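Peptidase, zinc-dependent (PDB 3LMC) is probably a metallopeptidase of family M54 that uses a bound zinc ion to hydrolyse peptide bonds. Local coordinates at residues V144-H149 with Y168-L173; L99-P102 with F106-G109; V13-P18 with A138-I143; L5-R10 with R17-E22; F39-F44 with I91-P96. All coordinates share one frame; numbering follows the deposited sequence.

Contact 1. Residues V144-H149 with Y168-L173; sequences VKEGAH and YCPRNL. With ZN (zinc ion), chain C.
The zinc site is flanked here by two parts of the chain: His149, on helix 136-154, faces the loop residues Tyr168 and Cys169. Its NE2 binds the zinc ion at 2.2 Å, and water 1 takes another place on the metal at 2.4 Å from it, lying in the plane of the imidazole beyond its edge. CG of His149 stands anti to the backbone N (chi1 176°), which swings the ring off the helix toward the loop. There CE1 comes to 4.2 Å from CA of Cys169, and ND1 lies 3.3 Å from the carbonyl O of Tyr168, both approached obliquely. The hydrogen-bond partner of ND1 is the carbonyl O of Ile166, two residues before Tyr168 in the same loop, a second-shell bond that helps set the rotation of the ring, with NE2 directed at the metal. This is the HExxH arrangement: His149 and His153 sit one helical turn apart with their rings at about 90°, and His159 brings the third imidazole. One turn before His149, Glu146 bends its carboxylate back toward the loop, OE1 reaching 4.2 Å from CG of Pro170 in loose packing. The Pro170 ring also rests on Leu176 of helix 173-178. Asn172 caps the start of that helix, its OD1 bonded to the backbone N of Glu175.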
# COMPACT_ATOMS: atom_id res chain seq x y z
N VAL A 144 -1.58 -4.66 6.89
CA VAL A 144 -0.96 -3.60 7.67
C VAL A 144 0.55 -3.67 7.52
O VAL A 144 1.22 -2.65 7.31
CB VAL A 144 -1.28 -3.75 9.16
CG1 VAL A 144 -0.38 -2.82 9.99
CG2 VAL A 144 -2.76 -3.49 9.41
N LYS A 145 1.09 -4.88 7.65
CA LYS A 145 2.52 -5.10 7.62
C LYS A 145 3.14 -4.79 6.25
O LYS A 145 4.21 -4.19 6.16
CB LYS A 145 2.81 -6.55 7.97
CG LYS A 145 2.61 -6.92 9.44
CD LYS A 145 2.67 -8.44 9.56
CE LYS A 145 2.59 -8.89 11.00
NZ LYS A 145 2.92 -10.35 11.05
N GLU A 146 2.45 -5.20 5.19
CA GLU A 146 2.98 -4.99 3.84
C GLU A 146 2.63 -3.58 3.37
O GLU A 146 3.38 -2.97 2.61
CB GLU A 146 2.47 -6.05 2.87
CG GLU A 146 2.77 -5.76 1.41
CD GLU A 146 4.24 -5.93 1.06
OE1 GLU A 146 5.02 -6.39 1.92
OE2 GLU A 146 4.62 -5.61 -0.09
N GLY A 147 1.51 -3.06 3.85
CA GLY A 147 1.15 -1.67 3.59
C GLY A 147 2.10 -0.67 4.25
O GLY A 147 2.49 0.31 3.63
N ALA A 148 2.46 -0.90 5.51
CA ALA A 148 3.39 0.00 6.19
C ALA A 148 4.78 -0.10 5.55
O ALA A 148 5.53 0.87 5.52
CB ALA A 148 3.46 -0.28 7.69
N HIS A 149 5.10 -1.28 5.03
CA HIS A 149 6.35 -1.50 4.31
C HIS A 149 6.43 -0.60 3.07
O HIS A 149 7.34 0.20 2.94
CB HIS A 149 6.44 -2.97 3.89
CG HIS A 149 7.63 -3.29 3.05
ND1 HIS A 149 8.78 -3.84 3.57
CD2 HIS A 149 7.86 -3.13 1.73
CE1 HIS A 149 9.67 -4.00 2.61
NE2 HIS A 149 9.13 -3.58 1.48
N TYR A 168 11.60 -5.23 6.34
CA TYR A 168 12.17 -6.45 5.80
C TYR A 168 11.37 -6.86 4.56
O TYR A 168 10.15 -6.70 4.52
CB TYR A 168 12.10 -7.55 6.85
CG TYR A 168 12.63 -8.89 6.38
CD1 TYR A 168 11.76 -9.93 6.07
CD2 TYR A 168 13.99 -9.11 6.25
CE1 TYR A 168 12.24 -11.15 5.64
CE2 TYR A 168 14.48 -10.32 5.81
CZ TYR A 168 13.60 -11.34 5.51
OH TYR A 168 14.07 -12.56 5.08
N CYS A 169 12.05 -7.39 3.55
CA CYS A 169 11.36 -7.81 2.33
C CYS A 169 11.10 -9.31 2.39
O CYS A 169 12.03 -10.11 2.35
CB CYS A 169 12.18 -7.46 1.08
SG CYS A 169 11.27 -7.75 -0.48
N PRO A 170 9.81 -9.70 2.49
CA PRO A 170 9.39 -11.10 2.63
C PRO A 170 9.50 -11.87 1.32
O PRO A 170 8.98 -11.40 0.31
CB PRO A 170 7.90 -10.99 3.01
CG PRO A 170 7.60 -9.51 3.13
CD PRO A 170 8.67 -8.78 2.38
N ARG A 171 10.14 -13.03 1.34
CA ARG A 171 10.20 -13.87 0.14
C ARG A 171 8.88 -14.59 -0.10
O ARG A 171 8.52 -14.88 -1.25
CB ARG A 171 11.34 -14.88 0.24
CG ARG A 171 12.72 -14.25 0.21
CD ARG A 171 13.83 -15.27 0.00
NE ARG A 171 13.92 -16.24 1.10
CZ ARG A 171 14.55 -16.00 2.25
NH1 ARG A 171 15.12 -14.82 2.47
NH2 ARG A 171 14.59 -16.93 3.19
N ASN A 172 8.15 -14.85 0.98
CA ASN A 172 6.90 -15.58 0.90
C ASN A 172 5.98 -15.24 2.07
O ASN A 172 6.33 -14.43 2.93
CB ASN A 172 7.18 -17.08 0.84
CG ASN A 172 8.11 -17.54 1.95
OD1 ASN A 172 7.97 -17.15 3.11
ND2 ASN A 172 9.07 -18.39 1.60
N LEU A 173 4.81 -15.87 2.12
CA LEU A 173 3.82 -15.55 3.14
C LEU A 173 4.23 -15.89 4.57
O LEU A 173 3.86 -15.18 5.51
CB LEU A 173 2.47 -16.19 2.82
CG LEU A 173 1.37 -15.43 3.56
CD1 LEU A 173 1.47 -13.96 3.21
CD2 LEU A 173 0.00 -15.99 3.23
ZN ZN C . 9.97 -3.29 -0.53
O HOH W 1 8.28 -3.25 -2.19

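Contact 2. Residues L99-P102 with F106-G109; sequences LYEP and FVFG
The carbonyl O of Leu99 draws two groups from the facing strand: the backbone N of Val107 donates to it at 2.9 Å, and CA of Phe106 makes a C-H...O contact with it at 3.2 Å. The N-H...O bond is fairly straight at 157°, but the donor stands above the carbonyl plane, 42° out of it. No direct return bond follows; water 2 bridges the gap instead. It accepts from the backbone N of Leu99 at 2.9 Å and donates to the carbonyl O of Val107 at 2.8 Å, satisfying both groups. Beside this partly hydrated backbone pair, Val107 spreads its two methyls over different neighbours. CG2 packs on CB of Leu99 at 3.7 Å. CG1, anti to the carbonyl carbon (chi1 -61°), reaches CG of Glu101 at 3.8 Å, the two side chains meeting roughly at right angles. The bent chain of Glu101 carries its OE2 back to the backbone N of Leu103 in the intervening turn, so the carboxylate does not point at Val107. Phe106 sends its ring the other way, its CE2 lying over the rim of one face of the Phe108 ring, and it also forms a cation-pi pair with Arg124. The nearest atom of the Val107 side chain is about 8 Å from the zinc ion. The two segments form a short, irregular antiparallel hairpin whose second arm is the start of edge strand 106-112, consistent with its being the antiparallel edge strand that borders the substrate cleft in related zinc peptidases.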
# COMPACT_ATOMS: atom_id res chain seq x y z
N LEU A 99 -0.68 -8.94 -8.52
CA LEU A 99 0.30 -7.98 -9.05
C LEU A 99 1.60 -8.64 -9.43
O LEU A 99 2.07 -9.56 -8.74
CB LEU A 99 0.59 -6.90 -8.01
CG LEU A 99 -0.59 -6.07 -7.56
CD1 LEU A 99 -0.13 -5.05 -6.54
CD2 LEU A 99 -1.23 -5.38 -8.76
N TYR A 100 2.19 -8.17 -10.52
CA TYR A 100 3.59 -8.48 -10.81
C TYR A 100 4.41 -7.22 -11.17
O TYR A 100 3.86 -6.14 -11.36
CB TYR A 100 3.67 -9.52 -11.93
CG TYR A 100 3.48 -8.96 -13.32
CD1 TYR A 100 2.22 -8.63 -13.80
CD2 TYR A 100 4.57 -8.79 -14.17
CE1 TYR A 100 2.05 -8.12 -15.08
CE2 TYR A 100 4.41 -8.29 -15.45
CZ TYR A 100 3.15 -7.96 -15.90
OH TYR A 100 2.99 -7.46 -17.18
N GLU A 101 5.72 -7.37 -11.22
CA GLU A 101 6.57 -6.37 -11.88
C GLU A 101 7.54 -7.12 -12.79
O GLU A 101 7.75 -8.33 -12.60
CB GLU A 101 7.30 -5.47 -10.88
CG GLU A 101 8.06 -6.21 -9.79
CD GLU A 101 9.54 -6.37 -10.09
OE1 GLU A 101 10.30 -6.71 -9.16
OE2 GLU A 101 9.94 -6.15 -11.26
N PRO A 102 8.09 -6.44 -13.79
CA PRO A 102 8.89 -7.15 -14.80
C PRO A 102 9.86 -8.21 -14.23
O PRO A 102 9.92 -9.31 -14.76
CB PRO A 102 9.63 -6.03 -15.51
CG PRO A 102 8.63 -4.88 -15.46
CD PRO A 102 7.93 -5.01 -14.12
N PHE A 106 5.50 -12.41 -9.01
CA PHE A 106 4.41 -11.69 -8.38
C PHE A 106 5.00 -10.78 -7.30
O PHE A 106 6.15 -10.93 -6.92
CB PHE A 106 3.43 -12.66 -7.74
CG PHE A 106 3.91 -13.24 -6.44
CD1 PHE A 106 4.63 -14.43 -6.43
CD2 PHE A 106 3.68 -12.58 -5.24
CE1 PHE A 106 5.10 -14.96 -5.23
CE2 PHE A 106 4.14 -13.12 -4.03
CZ PHE A 106 4.85 -14.30 -4.03
N VAL A 107 4.20 -9.84 -6.81
CA VAL A 107 4.56 -9.09 -5.61
C VAL A 107 3.32 -8.97 -4.74
O VAL A 107 2.20 -8.99 -5.25
CB VAL A 107 5.12 -7.67 -5.95
CG1 VAL A 107 6.38 -7.77 -6.80
CG2 VAL A 107 4.09 -6.82 -6.67
N PHE A 108 3.50 -8.87 -3.42
CA PHE A 108 2.40 -8.53 -2.52
C PHE A 108 2.11 -7.02 -2.62
O PHE A 108 1.02 -6.55 -2.30
CB PHE A 108 2.74 -8.86 -1.05
CG PHE A 108 3.04 -10.32 -0.78
CD1 PHE A 108 2.07 -11.29 -0.97
CD2 PHE A 108 4.28 -10.71 -0.28
CE1 PHE A 108 2.34 -12.64 -0.69
CE2 PHE A 108 4.56 -12.04 -0.00
CZ PHE A 108 3.58 -13.01 -0.21
N GLY A 109 3.11 -6.25 -3.04
CA GLY A 109 2.94 -4.81 -3.14
C GLY A 109 4.12 -4.15 -3.83
O GLY A 109 5.09 -4.83 -4.17
O HOH W 2 -0.31 -10.05 -5.89

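Contact 3. Residues V13-P18 with A138-I143; sequences VGLSRP and ALIDRI
Leu15 and Ile140 bring the backbones to 6.5 Å between their CA atoms, where the 3-10 turn 13-15 running into helix 16-27 meets the early turns of helix 136-154. Leu15 carries the contact by splitting its two methyls. CD1 meets CD2 of Leu139 at 3.6 Å, with the two side chains at about a right angle, while CD2 lies 3.7 Å from CG1 of Ile140. CG of Leu15 is anti to the carbonyl carbon (chi1 -55°), and the extended chain beyond it carries the fork across to the other helix. Both helices pack on the same side of the mixed sheet, and Trp7 of strand 3-7 touches Leu15 and Ile143, under the junction. CD1 of Ile140 reaches farther along helix 16-27 to CB of Pro18 at 3.8 Å, again at about a right angle, and the same residue touches Val19 and Glu22. Replacing Leu15 by an alanine would remove the isobutyl fork and would probably open a gap against helix 136-154, with Leu139 losing its partner here and Ile140 keeping only Pro18 of segment 13-18. Leu139 holds its own CG anti to the backbone N (chi1 -175°), which sends CD2 out to CD1 of Leu15, and its side chain also packs against Pro122 and Leu125.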
# COMPACT_ATOMS: atom_id res chain seq x y z
N VAL A 13 -14.90 -4.40 2.84
CA VAL A 13 -14.72 -3.03 3.36
C VAL A 13 -14.75 -3.00 4.90
O VAL A 13 -14.39 -2.01 5.53
CB VAL A 13 -15.74 -2.04 2.76
CG1 VAL A 13 -15.48 -1.85 1.24
CG2 VAL A 13 -17.18 -2.50 3.00
N GLY A 14 -15.17 -4.11 5.50
CA GLY A 14 -15.21 -4.21 6.95
C GLY A 14 -13.80 -4.22 7.54
O GLY A 14 -13.61 -3.93 8.72
N LEU A 15 -12.81 -4.55 6.70
CA LEU A 15 -11.42 -4.59 7.13
C LEU A 15 -10.76 -3.21 6.98
O LEU A 15 -9.65 -2.98 7.47
CB LEU A 15 -10.63 -5.64 6.35
CG LEU A 15 -11.20 -7.07 6.37
CD1 LEU A 15 -10.44 -7.98 5.42
CD2 LEU A 15 -11.18 -7.64 7.77
N SER A 16 -11.46 -2.30 6.31
CA SER A 16 -10.93 -0.97 5.99
C SER A 16 -10.48 -0.22 7.22
O SER A 16 -9.34 0.22 7.32
CB SER A 16 -11.98 -0.10 5.29
OG SER A 16 -11.96 -0.34 3.90
N ARG A 17 -11.42 -0.04 8.14
CA ARG A 17 -11.17 0.80 9.30
C ARG A 17 -10.01 0.29 10.16
O ARG A 17 -9.08 1.04 10.44
CB ARG A 17 -12.45 0.97 10.11
CG ARG A 17 -12.31 1.84 11.33
CD ARG A 17 -13.63 1.87 12.08
NE ARG A 17 -13.54 2.63 13.32
CZ ARG A 17 -14.56 2.78 14.16
NH1 ARG A 17 -15.73 2.21 13.89
NH2 ARG A 17 -14.40 3.48 15.28
N PRO A 18 -10.05 -1.00 10.56
CA PRO A 18 -8.94 -1.54 11.36
C PRO A 18 -7.59 -1.38 10.67
O PRO A 18 -6.62 -0.98 11.30
CB PRO A 18 -9.28 -3.04 11.50
CG PRO A 18 -10.72 -3.13 11.23
CD PRO A 18 -11.06 -2.03 10.26
N ALA A 138 -6.03 -12.28 10.52
CA ALA A 138 -4.82 -12.57 9.77
C ALA A 138 -4.69 -11.63 8.58
O ALA A 138 -3.61 -11.11 8.33
CB ALA A 138 -4.79 -14.02 9.29
N LEU A 139 -5.79 -11.40 7.86
CA LEU A 139 -5.70 -10.57 6.67
C LEU A 139 -5.37 -9.11 7.00
O LEU A 139 -4.60 -8.48 6.28
CB LEU A 139 -6.98 -10.64 5.83
CG LEU A 139 -6.87 -9.86 4.50
CD1 LEU A 139 -5.59 -10.24 3.73
CD2 LEU A 139 -8.12 -10.05 3.62
N ILE A 140 -5.97 -8.59 8.08
CA ILE A 140 -5.64 -7.26 8.59
C ILE A 140 -4.15 -7.19 8.95
O ILE A 140 -3.43 -6.27 8.55
CB ILE A 140 -6.48 -6.91 9.85
CG1 ILE A 140 -7.97 -6.78 9.48
CG2 ILE A 140 -5.97 -5.62 10.52
CD1 ILE A 140 -8.91 -6.75 10.70
N ASP A 141 -3.67 -8.19 9.71
CA ASP A 141 -2.26 -8.25 10.07
C ASP A 141 -1.39 -8.10 8.84
O ASP A 141 -0.43 -7.33 8.84
CB ASP A 141 -1.89 -9.58 10.70
CG ASP A 141 -2.48 -9.77 12.08
OD1 ASP A 141 -2.88 -8.78 12.71
OD2 ASP A 141 -2.53 -10.94 12.53
N ARG A 142 -1.69 -8.89 7.82
CA ARG A 142 -0.83 -8.95 6.64
C ARG A 142 -0.86 -7.65 5.83
O ARG A 142 0.20 -7.14 5.46
CB ARG A 142 -1.22 -10.14 5.77
CG ARG A 142 -0.92 -11.46 6.46
CD ARG A 142 -1.60 -12.64 5.73
NE ARG A 142 -1.20 -13.90 6.32
CZ ARG A 142 -1.99 -14.98 6.40
NH1 ARG A 142 -3.23 -14.95 5.91
NH2 ARG A 142 -1.53 -16.08 6.97
N ILE A 143 -2.05 -7.11 5.60
CA ILE A 143 -2.16 -5.85 4.86
C ILE A 143 -1.47 -4.69 5.57
O ILE A 143 -0.88 -3.83 4.94
CB ILE A 143 -3.62 -5.43 4.62
CG1 ILE A 143 -4.35 -6.52 3.84
CG2 ILE A 143 -3.67 -4.08 3.87
CD1 ILE A 143 -5.81 -6.19 3.55

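Contact 4. Residues L5-R10 with R17-E22; sequences LFWDSR and RPVSEE
The indole of Trp7 presents its six-membered end to Val19: CZ3 lies 3.8 Å from CG2, approached obliquely. Trp7 on strand 3-7 and Val19 on helix 16-27 belong to the first half of a beta-alpha-beta unit, which strand 31-34 completes. At the opposite end of the ring system, NE1 is bonded to the carbonyl O of Val11, a bond that helps fix the rotation of the indole. A second flat pair lies past the strand, where the guanidinium of Arg10 meets the Asp8 carboxylate side-on at its edge, NE to OD1 at 3.0 Å and NH2 to OD2 at 2.9 Å. Strand 5-7 and helix 17-22 run nearly antiparallel at 164°, with their axes 10.1 Å apart at closest approach. Asp8 OD1 also accepts from the backbone N of Arg10 through its anti lone pair, an Asx turn that bends the chain away from the strand end. Val19 reaches both strand residues: CG1, anti to its backbone N (chi1 167°), lies 3.9 Å from CD2 of Leu5, while CG2 makes the closer contact with the indole. With an alanine at Val19 both methyls would go, and Trp7 and Leu5 would probably face a gap beneath the helix. The same CD2 of Leu5 also packs near CB of Ser20. On the outer side of the helix, NE of Arg17 donates in a salt bridge to OE2 of Glu21 at 2.8 Å, the oxygen lying close to the guanidinium plane.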
# COMPACT_ATOMS: atom_id res chain seq x y z
N LEU A 5 -5.24 6.06 2.54
CA LEU A 5 -5.44 4.64 2.24
C LEU A 5 -6.60 4.57 1.25
O LEU A 5 -7.76 4.79 1.63
CB LEU A 5 -5.80 3.86 3.51
CG LEU A 5 -6.04 2.36 3.32
CD1 LEU A 5 -4.75 1.68 2.91
CD2 LEU A 5 -6.60 1.71 4.60
N PHE A 6 -6.29 4.30 -0.02
CA PHE A 6 -7.33 4.12 -1.00
C PHE A 6 -7.72 2.64 -1.05
O PHE A 6 -7.06 1.83 -1.73
CB PHE A 6 -6.92 4.60 -2.41
CG PHE A 6 -8.07 4.60 -3.40
CD1 PHE A 6 -8.28 5.67 -4.26
CD2 PHE A 6 -8.98 3.53 -3.43
CE1 PHE A 6 -9.36 5.67 -5.14
CE2 PHE A 6 -10.06 3.53 -4.31
CZ PHE A 6 -10.25 4.59 -5.16
N TRP A 7 -8.80 2.32 -0.36
CA TRP A 7 -9.26 0.94 -0.18
C TRP A 7 -10.29 0.56 -1.27
O TRP A 7 -11.44 0.98 -1.21
CB TRP A 7 -9.88 0.79 1.22
CG TRP A 7 -10.30 -0.62 1.57
CD1 TRP A 7 -11.47 -1.24 1.23
CD2 TRP A 7 -9.54 -1.56 2.33
NE1 TRP A 7 -11.48 -2.53 1.74
CE2 TRP A 7 -10.30 -2.74 2.42
CE3 TRP A 7 -8.28 -1.53 2.94
CZ2 TRP A 7 -9.85 -3.88 3.10
CZ3 TRP A 7 -7.83 -2.67 3.62
CH2 TRP A 7 -8.61 -3.82 3.68
N ASP A 8 -9.86 -0.23 -2.26
CA ASP A 8 -10.76 -0.69 -3.32
C ASP A 8 -11.88 -1.52 -2.69
O ASP A 8 -11.62 -2.54 -2.06
CB ASP A 8 -9.98 -1.53 -4.34
CG ASP A 8 -10.80 -1.89 -5.56
OD1 ASP A 8 -11.85 -2.56 -5.41
OD2 ASP A 8 -10.38 -1.54 -6.69
N SER A 9 -13.12 -1.08 -2.85
CA SER A 9 -14.23 -1.64 -2.09
C SER A 9 -14.53 -3.10 -2.45
O SER A 9 -15.35 -3.73 -1.79
CB SER A 9 -15.48 -0.77 -2.22
OG SER A 9 -15.78 -0.57 -3.58
N ARG A 10 -13.88 -3.64 -3.47
CA ARG A 10 -14.02 -5.07 -3.75
C ARG A 10 -13.28 -5.89 -2.70
O ARG A 10 -13.51 -7.08 -2.59
CB ARG A 10 -13.56 -5.43 -5.17
CG ARG A 10 -14.44 -4.84 -6.30
CD ARG A 10 -13.77 -4.95 -7.68
NE ARG A 10 -12.59 -4.08 -7.84
CZ ARG A 10 -11.83 -4.06 -8.93
NH1 ARG A 10 -12.11 -4.85 -9.95
NH2 ARG A 10 -10.78 -3.26 -9.00
N ARG A 17 -11.42 -0.04 8.14
CA ARG A 17 -11.17 0.80 9.30
C ARG A 17 -10.01 0.29 10.16
O ARG A 17 -9.08 1.04 10.44
CB ARG A 17 -12.45 0.97 10.11
CG ARG A 17 -12.31 1.84 11.33
CD ARG A 17 -13.63 1.87 12.08
NE ARG A 17 -13.54 2.63 13.32
CZ ARG A 17 -14.56 2.78 14.16
NH1 ARG A 17 -15.73 2.21 13.89
NH2 ARG A 17 -14.40 3.48 15.28
N PRO A 18 -10.05 -1.00 10.56
CA PRO A 18 -8.94 -1.54 11.36
C PRO A 18 -7.59 -1.38 10.67
O PRO A 18 -6.62 -0.98 11.30
CB PRO A 18 -9.28 -3.04 11.50
CG PRO A 18 -10.72 -3.13 11.23
CD PRO A 18 -11.06 -2.03 10.26
N VAL A 19 -7.54 -1.68 9.38
CA VAL A 19 -6.29 -1.51 8.64
C VAL A 19 -5.80 -0.05 8.68
O VAL A 19 -4.63 0.23 8.95
CB VAL A 19 -6.42 -1.97 7.19
CG1 VAL A 19 -5.22 -1.48 6.36
CG2 VAL A 19 -6.54 -3.49 7.14
N SER A 20 -6.71 0.87 8.41
CA SER A 20 -6.42 2.29 8.53
C SER A 20 -5.85 2.64 9.92
O SER A 20 -4.89 3.39 10.04
CB SER A 20 -7.72 3.08 8.32
OG SER A 20 -7.48 4.46 8.48
N GLU A 21 -6.46 2.11 10.98
CA GLU A 21 -6.09 2.51 12.35
C GLU A 21 -4.75 1.94 12.78
O GLU A 21 -3.98 2.62 13.45
CB GLU A 21 -7.21 2.14 13.34
CG GLU A 21 -8.48 2.96 13.10
CD GLU A 21 -9.68 2.43 13.84
OE1 GLU A 21 -9.52 1.51 14.67
OE2 GLU A 21 -10.79 2.96 13.60
N GLU A 22 -4.48 0.69 12.39
CA GLU A 22 -3.20 0.05 12.68
C GLU A 22 -2.05 0.58 11.82
O GLU A 22 -0.90 0.63 12.26
CB GLU A 22 -3.31 -1.46 12.48
CG GLU A 22 -4.40 -2.12 13.30
CD GLU A 22 -4.13 -3.61 13.52
OE1 GLU A 22 -3.05 -4.09 13.12
OE2 GLU A 22 -5.00 -4.28 14.10

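Contact 5. Residues F39-F44 with I91-P96; sequences FPLEGF and ILLVTP
Phe39 and Leu93 both hold CG anti to the backbone N (chi1 -167° and -156°), and so extend toward each other from the loop and the strand. CD1 of Leu93 lies 3.7 Å from CD1 of Phe39, set obliquely to the ring, with the side chains at about a right angle. Its other methyl, CD2, lies against CB of Phe39, 4.0 Å away. Two residues on, Leu41 straddles the hydroxyl of Thr95, with CD1 at 3.1 Å from OG1, a tight fit, and CD2 a little farther away. That hydroxyl is well occupied: it donates to water 3 at 2.7 Å and also bonds to the backbone N of Gly97. Water 3 in turn donates to the carbonyl O of Phe39 at 2.8 Å, tying the loop to the strand end through one shared molecule. Strand 90-94 runs between strands 3-7 and 117-120 in the mixed sheet. Leu93 touches Phe6 and Ile119 of these neighbours, and Leu41 leans on Val56 of helix 53-66, so the loop lies over the sheet beside that helix.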
# COMPACT_ATOMS: atom_id res chain seq x y z
N PHE A 39 -10.81 1.00 -7.88
CA PHE A 39 -9.80 1.59 -8.75
C PHE A 39 -9.50 0.63 -9.89
O PHE A 39 -8.69 -0.28 -9.74
CB PHE A 39 -8.52 1.93 -7.97
CG PHE A 39 -7.56 2.83 -8.73
CD1 PHE A 39 -6.51 2.30 -9.46
CD2 PHE A 39 -7.73 4.20 -8.71
CE1 PHE A 39 -5.63 3.14 -10.16
CE2 PHE A 39 -6.87 5.03 -9.41
CZ PHE A 39 -5.83 4.50 -10.14
N PRO A 40 -10.17 0.81 -11.03
CA PRO A 40 -9.98 -0.17 -12.10
C PRO A 40 -8.51 -0.21 -12.47
O PRO A 40 -7.90 0.84 -12.66
CB PRO A 40 -10.84 0.38 -13.24
CG PRO A 40 -11.89 1.22 -12.54
CD PRO A 40 -11.13 1.86 -11.41
N LEU A 41 -7.95 -1.41 -12.54
CA LEU A 41 -6.53 -1.57 -12.76
C LEU A 41 -6.13 -1.40 -14.24
O LEU A 41 -6.97 -1.36 -15.12
CB LEU A 41 -6.10 -2.94 -12.19
CG LEU A 41 -6.30 -3.03 -10.67
CD1 LEU A 41 -5.97 -4.42 -10.12
CD2 LEU A 41 -5.45 -1.96 -9.98
N GLU A 42 -4.84 -1.28 -14.49
CA GLU A 42 -4.36 -1.14 -15.85
C GLU A 42 -3.21 -2.11 -16.04
O GLU A 42 -2.70 -2.67 -15.07
CB GLU A 42 -3.90 0.30 -16.09
CG GLU A 42 -3.90 0.71 -17.54
CD GLU A 42 -3.28 2.06 -17.76
OE1 GLU A 42 -3.48 2.94 -16.90
OE2 GLU A 42 -2.58 2.24 -18.78
N GLY A 43 -2.81 -2.34 -17.28
CA GLY A 43 -1.63 -3.14 -17.54
C GLY A 43 -1.85 -4.61 -17.25
O GLY A 43 -0.96 -5.28 -16.74
N PHE A 44 -3.03 -5.10 -17.57
CA PHE A 44 -3.31 -6.52 -17.38
C PHE A 44 -2.51 -7.34 -18.39
O PHE A 44 -2.30 -6.92 -19.53
CB PHE A 44 -4.81 -6.78 -17.54
CG PHE A 44 -5.19 -8.23 -17.48
CD1 PHE A 44 -5.32 -8.88 -16.27
CD2 PHE A 44 -5.43 -8.94 -18.65
CE1 PHE A 44 -5.67 -10.21 -16.22
CE2 PHE A 44 -5.79 -10.27 -18.61
CZ PHE A 44 -5.91 -10.91 -17.39
N ILE A 91 -0.34 8.13 -1.37
CA ILE A 91 -1.46 7.20 -1.45
C ILE A 91 -1.01 5.75 -1.43
O ILE A 91 -0.09 5.37 -2.15
CB ILE A 91 -2.26 7.44 -2.73
CG1 ILE A 91 -2.87 8.85 -2.70
CG2 ILE A 91 -3.31 6.34 -2.94
CD1 ILE A 91 -3.46 9.30 -4.03
N LEU A 92 -1.67 4.95 -0.59
CA LEU A 92 -1.54 3.49 -0.64
C LEU A 92 -2.85 2.92 -1.18
O LEU A 92 -3.90 3.04 -0.54
CB LEU A 92 -1.26 2.92 0.75
CG LEU A 92 -1.31 1.38 0.88
CD1 LEU A 92 -0.32 0.73 -0.08
CD2 LEU A 92 -1.07 0.87 2.32
N LEU A 93 -2.78 2.29 -2.35
CA LEU A 93 -3.94 1.63 -2.96
C LEU A 93 -3.99 0.16 -2.47
O LEU A 93 -2.99 -0.56 -2.53
CB LEU A 93 -3.81 1.66 -4.48
CG LEU A 93 -5.01 1.55 -5.44
CD1 LEU A 93 -4.67 0.67 -6.64
CD2 LEU A 93 -6.27 1.09 -4.76
N VAL A 94 -5.15 -0.26 -1.98
CA VAL A 94 -5.37 -1.66 -1.59
C VAL A 94 -6.28 -2.24 -2.66
O VAL A 94 -7.44 -1.84 -2.76
CB VAL A 94 -6.04 -1.76 -0.22
CG1 VAL A 94 -6.41 -3.21 0.09
CG2 VAL A 94 -5.13 -1.19 0.85
N THR A 95 -5.75 -3.16 -3.46
CA THR A 95 -6.44 -3.63 -4.66
C THR A 95 -6.65 -5.14 -4.65
O THR A 95 -5.81 -5.88 -4.12
CB THR A 95 -5.63 -3.28 -5.92
OG1 THR A 95 -6.27 -3.84 -7.09
CG2 THR A 95 -4.23 -3.86 -5.81
N PRO A 96 -7.74 -5.63 -5.25
CA PRO A 96 -7.91 -7.10 -5.25
C PRO A 96 -7.08 -7.81 -6.31
O PRO A 96 -7.01 -9.05 -6.29
CB PRO A 96 -9.40 -7.26 -5.58
CG PRO A 96 -9.70 -6.04 -6.45
CD PRO A 96 -8.92 -4.93 -5.78
O HOH W 3 -7.69 -1.58 -7.46

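Contacts 3 and 4 form one hydrophobic block, centres 7 Å apart, sharing Arg17 and Pro18; CH2 of Trp7 lies 3.7 Å from CD1 of Ile143. Contact 4 passes into contact 5 through neighbouring strands and a probable hydrogen bond, Asp8 OD2 to Phe39 N at 2.8 Å. Helix 136-154 carries contact 3 near its start and His149 of contact 1 farther on; Gly147 CA packs at 3.6 Å on Leu92 CD2 of segment 91-96, fitting the zinc helix to the sheet. Contact 2 lies on the metal side, centre about 12 Å from that of contact 1, with Glu146 OE2 packing 3.4 Å from Gly109 N. Contacts 3, 4 and 5 lie away from the metal sites.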